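High-affinity zinc uptake system protein znuA (Streptococcus suis, PDB 3MFQ) probably serves as the metal-capturing, solute-binding component of a zinc uptake transporter, and holds a zinc ion in its metal site. Local coordinates at residues D18-Y21 with Q22-D26; Y43-S47 with S48-K52. All coordinates share one frame; numbering follows the deposited sequence.

Interaction 1. Residues D18-Y21 with Q22-D26; sequences DMVY and QLAGD
Asp18 and Gln22 meet first through their backbones, one helical turn apart on helix 14-24. Gln22 N donates to Asp18 O at 2.8 Å. The next bond of the ladder runs from Leu23 N to Met19 O at 2.9 Å. Ala24 N faces Val20 O in the following rung, but the pair is modelled too close, so the detail of this bond is doubtful. The last bond, Gly25 N to Tyr21 O, is weak. Gly25 then leaves helical geometry with a positive phi, and the chain turns out of the helix. The helix is the crossover of a beta-alpha-beta unit, between the parallel strands 8-11 and 29-32. Leu23 O, near the helix end, accepts a hydrogen bond from Asn137.

Asp18 and Gln22 are also joined by their side chains. Gln22 NE2 donates to Asp18 OD1 at 2.8 Å, with an N-H...O angle of 165°. OD1 lies in the amide plane and uses its syn lone pair. The carboxylate and amide planes are steeply turned, 79° apart. Gln22 reaches back because its chain bends at the CB-CG bond (chi2 -68°). The other carboxylate oxygen, OD2, is bonded to Phe266 N, which leaves the carboxylate gripped at both oxygens.

On the buried side, Met19 CG touches Leu23 CD1 at 3.8 Å, and both residues pack on Ala119 of helix 109-123. Val20 CG1 lies 4.0 Å from Ala24 CB, and this pair meets Leu123 of the same helix. Tyr21 is exposed and touches Arg30 of strand 29-32. Asp26 OD1 lies 3.2 Å from Tyr21 CE1, at the ring edge and near the ring plane. The ring and carboxylate lie side by side and point the same way.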
ATOM      1  N   ASP A  18      -2.293   9.573  -7.573  1.00 54.30           N
ATOM      2  CA  ASP A  18      -1.148  10.438  -7.319  1.00 52.41           C
ATOM      3  C   ASP A  18      -0.091  10.273  -8.405  1.00 54.02           C
ATOM      4  O   ASP A  18       0.342  11.245  -9.023  1.00 56.55           O
ATOM      5  CB  ASP A  18      -0.538  10.119  -5.956  1.00 55.66           C
ATOM      6  CG  ASP A  18       0.708  10.934  -5.668  1.00 57.06           C
ATOM      7  OD1 ASP A  18       0.743  12.124  -6.046  1.00 55.92           O
ATOM      8  OD2 ASP A  18       1.648  10.386  -5.055  1.00 57.65           O
ATOM      9  N   MET A  19       0.321   9.030  -8.625  1.00 43.06           N
ATOM     10  CA  MET A  19       1.342   8.714  -9.613  1.00 42.44           C
ATOM     11  C   MET A  19       1.111   9.451 -10.930  1.00 41.46           C
ATOM     12  O   MET A  19       1.959  10.222 -11.374  1.00 42.49           O
ATOM     13  CB  MET A  19       1.398   7.200  -9.847  1.00 44.68           C
ATOM     14  CG  MET A  19       2.512   6.744 -10.787  1.00 43.15           C
ATOM     15  SD  MET A  19       2.683   4.948 -10.866  1.00 36.88           S
ATOM     16  CE  MET A  19       1.032   4.474 -11.354  1.00 40.01           C
ATOM     17  N   VAL A  20      -0.044   9.218 -11.548  1.00 40.21           N
ATOM     18  CA  VAL A  20      -0.353   9.823 -12.840  1.00 41.55           C
ATOM     19  C   VAL A  20      -0.221  11.339 -12.811  1.00 42.53           C
ATOM     20  O   VAL A  20       0.362  11.935 -13.713  1.00 39.91           O
ATOM     21  CB  VAL A  20      -1.764   9.452 -13.321  1.00 41.45           C
ATOM     22  CG1 VAL A  20      -2.087  10.178 -14.615  1.00 42.58           C
ATOM     23  CG2 VAL A  20      -1.868   7.958 -13.520  1.00 41.07           C
ATOM     24  N   TYR A  21      -0.768  11.965 -11.779  1.00 50.82           N
ATOM     25  CA  TYR A  21      -0.637  13.405 -11.650  1.00 53.79           C
ATOM     26  C   TYR A  21       0.832  13.788 -11.600  1.00 54.82           C
ATOM     27  O   TYR A  21       1.265  14.708 -12.288  1.00 55.74           O
ATOM     28  CB  TYR A  21      -1.348  13.918 -10.402  1.00 56.66           C
ATOM     29  CG  TYR A  21      -1.126  15.394 -10.166  1.00 57.71           C
ATOM     30  CD1 TYR A  21      -1.744  16.344 -10.968  1.00 61.47           C
ATOM     31  CD2 TYR A  21      -0.293  15.838  -9.150  1.00 57.90           C
ATOM     32  CE1 TYR A  21      -1.544  17.697 -10.761  1.00 63.84           C
ATOM     33  CE2 TYR A  21      -0.087  17.189  -8.933  1.00 64.16           C
ATOM     34  CZ  TYR A  21      -0.715  18.114  -9.741  1.00 67.08           C
ATOM     35  OH  TYR A  21      -0.514  19.458  -9.530  1.00 69.34           O
ATOM     36  N   GLN A  22       1.593  13.074 -10.778  1.00 46.77           N
ATOM     37  CA  GLN A  22       3.020  13.333 -10.642  1.00 44.86           C
ATOM     38  C   GLN A  22       3.695  13.282 -12.003  1.00 39.22           C
ATOM     39  O   GLN A  22       4.603  14.060 -12.290  1.00 37.05           O
ATOM     40  CB  GLN A  22       3.664  12.311  -9.703  1.00 41.61           C
ATOM     41  CG  GLN A  22       3.139  12.357  -8.276  1.00 42.21           C
ATOM     42  CD  GLN A  22       3.521  13.633  -7.547  1.00 43.22           C
ATOM     43  OE1 GLN A  22       4.527  14.266  -7.865  1.00 44.16           O
ATOM     44  NE2 GLN A  22       2.722  14.011  -6.557  1.00 46.23           N
ATOM     45  N   LEU A  23       3.232  12.366 -12.843  1.00 49.32           N
ATOM     46  CA  LEU A  23       3.827  12.161 -14.155  1.00 50.10           C
ATOM     47  C   LEU A  23       3.181  13.044 -15.214  1.00 50.59           C
ATOM     48  O   LEU A  23       3.853  13.851 -15.855  1.00 52.10           O
ATOM     49  CB  LEU A  23       3.703  10.692 -14.566  1.00 52.12           C
ATOM     50  CG  LEU A  23       4.153   9.656 -13.533  1.00 51.67           C
ATOM     51  CD1 LEU A  23       3.853   8.247 -14.020  1.00 47.38           C
ATOM     52  CD2 LEU A  23       5.631   9.819 -13.210  1.00 46.85           C
ATOM     53  N   ALA A  24       1.872  12.890 -15.388  1.00 49.56           N
ATOM     54  CA  ALA A  24       1.149  13.555 -16.465  1.00 49.86           C
ATOM     55  C   ALA A  24       0.672  14.951 -16.090  1.00 52.12           C
ATOM     56  O   ALA A  24       0.204  15.702 -16.946  1.00 52.04           O
ATOM     57  CB  ALA A  24      -0.029  12.700 -16.911  1.00 50.99           C
ATOM     58  N   GLY A  25       0.788  15.296 -14.813  1.00 48.21           N
ATOM     59  CA  GLY A  25       0.314  16.579 -14.336  1.00 47.78           C
ATOM     60  C   GLY A  25      -1.140  16.795 -14.700  1.00 49.46           C
ATOM     61  O   GLY A  25      -1.980  15.920 -14.493  1.00 48.50           O
ATOM     62  N   ASP A  26      -1.434  17.964 -15.259  1.00 73.18           N
ATOM     63  CA  ASP A  26      -2.801  18.312 -15.624  1.00 74.52           C
ATOM     64  C   ASP A  26      -3.084  17.988 -17.084  1.00 74.72           C
ATOM     65  O   ASP A  26      -4.070  18.458 -17.649  1.00 77.27           O
ATOM     66  CB  ASP A  26      -3.058  19.798 -15.366  1.00 74.83           C
ATOM     67  CG  ASP A  26      -2.828  20.186 -13.916  1.00 83.48           C
ATOM     68  OD1 ASP A  26      -3.127  19.364 -13.023  1.00 86.34           O
ATOM     69  OD2 ASP A  26      -2.350  21.315 -13.666  1.00 81.66           O
TER

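Interaction 2. Residues Y43-S47 with S48-K52; sequences YVAKS and SDLSK
Tyr43 meets Asp49 across the start of helix 47-55, where the loop after strand 29-32 enters the helix with Lys46 at the N-cap position. Asp49, three residues on, takes the Lys46 backbone N-H on its side chain. This is one half of a capping box; a lysine side chain cannot accept the return bond. The Tyr43 ring comes from the opposite direction to the Asp49 side chain and offers its edge. Tyr43 CE2 is 3.0 Å from Asp49 OD1, and Tyr43 OH is also close to it. The planes of ring and carboxylate are 48° apart.

Ala45 follows, its CB 3.4 Å from Leu50 CD2.

Lys46 N donates to Asp49 OD1 at 3.1 Å, and the N-H...O angle is nearly straight. The carboxylate is met on its anti side, 25° out of its plane. Asp49 CG stands beside its own backbone N (chi1 -72°), which turns the carboxylate back toward the N-cap residue. The end of the lysine side chain leads away, though Lys46 CD passes beside Ser48. Lys46 O accepts from Leu50 N at 3.0 Å, and Ser47 O from Ser51 N.

Asp49 is buried, and its second oxygen, OD2, accepts a hydrogen bond from a water at 2.7 Å.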
ATOM      1  N   TYR A  43     -13.559  -3.847  -2.549  1.00 57.85           N
ATOM      2  CA  TYR A  43     -14.320  -3.008  -3.466  1.00 59.98           C
ATOM      3  C   TYR A  43     -14.996  -3.841  -4.546  1.00 62.59           C
ATOM      4  O   TYR A  43     -14.364  -4.681  -5.185  1.00 62.48           O
ATOM      5  CB  TYR A  43     -13.422  -1.950  -4.104  1.00 56.12           C
ATOM      6  CG  TYR A  43     -14.180  -0.784  -4.695  1.00 55.77           C
ATOM      7  CD1 TYR A  43     -14.467   0.341  -3.932  1.00 57.28           C
ATOM      8  CD2 TYR A  43     -14.609  -0.804  -6.016  1.00 54.88           C
ATOM      9  CE1 TYR A  43     -15.158   1.413  -4.465  1.00 57.66           C
ATOM     10  CE2 TYR A  43     -15.301   0.264  -6.559  1.00 58.78           C
ATOM     11  CZ  TYR A  43     -15.573   1.370  -5.778  1.00 59.32           C
ATOM     12  OH  TYR A  43     -16.262   2.436  -6.311  1.00 59.78           O
ATOM     13  N   VAL A  44     -16.291  -3.612  -4.735  1.00 71.43           N
ATOM     14  CA  VAL A  44     -17.037  -4.295  -5.782  1.00 70.56           C
ATOM     15  C   VAL A  44     -17.439  -3.315  -6.875  1.00 69.95           C
ATOM     16  O   VAL A  44     -18.159  -2.350  -6.624  1.00 70.47           O
ATOM     17  CB  VAL A  44     -18.293  -4.986  -5.227  1.00 70.08           C
ATOM     18  CG1 VAL A  44     -19.053  -5.670  -6.352  1.00 74.87           C
ATOM     19  CG2 VAL A  44     -17.912  -5.985  -4.149  1.00 66.15           C
ATOM     20  N   ALA A  45     -16.963  -3.569  -8.086  1.00 65.17           N
ATOM     21  CA  ALA A  45     -17.246  -2.703  -9.220  1.00 67.48           C
ATOM     22  C   ALA A  45     -18.746  -2.556  -9.451  1.00 74.01           C
ATOM     23  O   ALA A  45     -19.445  -3.543  -9.684  1.00 74.85           O
ATOM     24  CB  ALA A  45     -16.568  -3.242 -10.466  1.00 65.47           C
ATOM     25  N   LYS A  46     -19.232  -1.321  -9.377  1.00 66.65           N
ATOM     26  CA  LYS A  46     -20.635  -1.024  -9.647  1.00 68.66           C
ATOM     27  C   LYS A  46     -20.789  -0.614 -11.106  1.00 68.78           C
ATOM     28  O   LYS A  46     -19.802  -0.322 -11.779  1.00 65.37           O
ATOM     29  CB  LYS A  46     -21.128   0.100  -8.731  1.00 69.56           C
ATOM     30  CG  LYS A  46     -22.642   0.187  -8.593  1.00 72.08           C
ATOM     31  CD  LYS A  46     -23.271   1.094  -9.639  1.00 65.21           C
ATOM     32  CE  LYS A  46     -24.778   0.925  -9.659  1.00 67.07           C
ATOM     33  NZ  LYS A  46     -25.157  -0.497  -9.894  1.00 68.72           N
ATOM     34  N   SER A  47     -22.025  -0.603 -11.592  1.00 70.08           N
ATOM     35  CA  SER A  47     -22.320  -0.156 -12.946  1.00 68.15           C
ATOM     36  C   SER A  47     -21.477   1.054 -13.335  1.00 64.96           C
ATOM     37  O   SER A  47     -20.734   1.017 -14.315  1.00 62.00           O
ATOM     38  CB  SER A  47     -23.806   0.183 -13.076  1.00 73.22           C
ATOM     39  OG  SER A  47     -24.097   0.739 -14.351  1.00 77.10           O
ATOM     40  N   SER A  48     -21.598   2.126 -12.559  1.00 54.17           N
ATOM     41  CA  SER A  48     -20.862   3.355 -12.829  1.00 54.30           C
ATOM     42  C   SER A  48     -19.370   3.085 -12.995  1.00 56.30           C
ATOM     43  O   SER A  48     -18.723   3.638 -13.884  1.00 56.99           O
ATOM     44  CB  SER A  48     -21.094   4.371 -11.709  1.00 59.22           C
ATOM     45  OG  SER A  48     -20.709   3.837 -10.453  1.00 62.97           O
ATOM     46  N   ASP A  49     -18.828   2.231 -12.135  1.00 59.07           N
ATOM     47  CA  ASP A  49     -17.419   1.864 -12.214  1.00 58.47           C
ATOM     48  C   ASP A  49     -17.096   1.233 -13.562  1.00 56.98           C
ATOM     49  O   ASP A  49     -16.251   1.735 -14.304  1.00 56.39           O
ATOM     50  CB  ASP A  49     -17.042   0.910 -11.080  1.00 57.20           C
ATOM     51  CG  ASP A  49     -16.981   1.601  -9.732  1.00 57.71           C
ATOM     52  OD1 ASP A  49     -17.290   0.950  -8.713  1.00 58.33           O
ATOM     53  OD2 ASP A  49     -16.626   2.798  -9.692  1.00 55.59           O
ATOM     54  N   LEU A  50     -17.767   0.129 -13.874  1.00 59.28           N
ATOM     55  CA  LEU A  50     -17.572  -0.533 -15.157  1.00 59.04           C
ATOM     56  C   LEU A  50     -17.710   0.472 -16.294  1.00 59.63           C
ATOM     57  O   LEU A  50     -17.013   0.380 -17.304  1.00 59.47           O
ATOM     58  CB  LEU A  50     -18.565  -1.686 -15.340  1.00 60.49           C
ATOM     59  CG  LEU A  50     -18.331  -2.969 -14.532  1.00 63.92           C
ATOM     60  CD1 LEU A  50     -16.887  -3.444 -14.663  1.00 60.43           C
ATOM     61  CD2 LEU A  50     -18.713  -2.792 -13.070  1.00 60.47           C
ATOM     62  N   SER A  51     -18.607   1.435 -16.119  1.00 72.36           N
ATOM     63  CA  SER A  51     -18.797   2.490 -17.103  1.00 74.01           C
ATOM     64  C   SER A  51     -17.523   3.316 -17.249  1.00 74.06           C
ATOM     65  O   SER A  51     -17.063   3.571 -18.360  1.00 75.25           O
ATOM     66  CB  SER A  51     -19.966   3.391 -16.700  1.00 75.96           C
ATOM     67  OG  SER A  51     -20.124   4.465 -17.610  1.00 80.01           O
ATOM     68  N   LYS A  52     -16.962   3.726 -16.117  1.00 67.91           N
ATOM     69  CA  LYS A  52     -15.720   4.490 -16.095  1.00 65.79           C
ATOM     70  C   LYS A  52     -14.605   3.763 -16.843  1.00 64.58           C
ATOM     71  O   LYS A  52     -13.839   4.374 -17.587  1.00 66.36           O
ATOM     72  CB  LYS A  52     -15.289   4.749 -14.651  1.00 66.28           C
ATOM     73  CG  LYS A  52     -16.265   5.589 -13.845  1.00 66.51           C
ATOM     74  CD  LYS A  52     -16.156   5.263 -12.362  1.00 65.86           C
ATOM     75  CE  LYS A  52     -16.928   6.253 -11.503  1.00 69.96           C
ATOM     76  NZ  LYS A  52     -16.203   7.547 -11.355  1.00 70.64           N
TER
HETATM   77  O   HOH W   1     -16.111   5.043  -8.249  1.00 44.45           O

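Interactions 1 and 2 follow each other along the chain and do not touch. Their centres lie 23 Å apart, and their nearest atoms about 13 Å. Strand 29-32 comes between them in sequence, so interaction 1 closes the helix that leads into this strand and interaction 2 starts the next helix after it. One concerns a helix C-terminal end, the other an N-terminal end. Interaction 2 follows closely on His41, a ligand of the bound zinc with His104, His170 and Asp254. The Tyr43 side chain is about 12 Å from the zinc, so it does not contact the metal. Neither interaction supplies a zinc ligand.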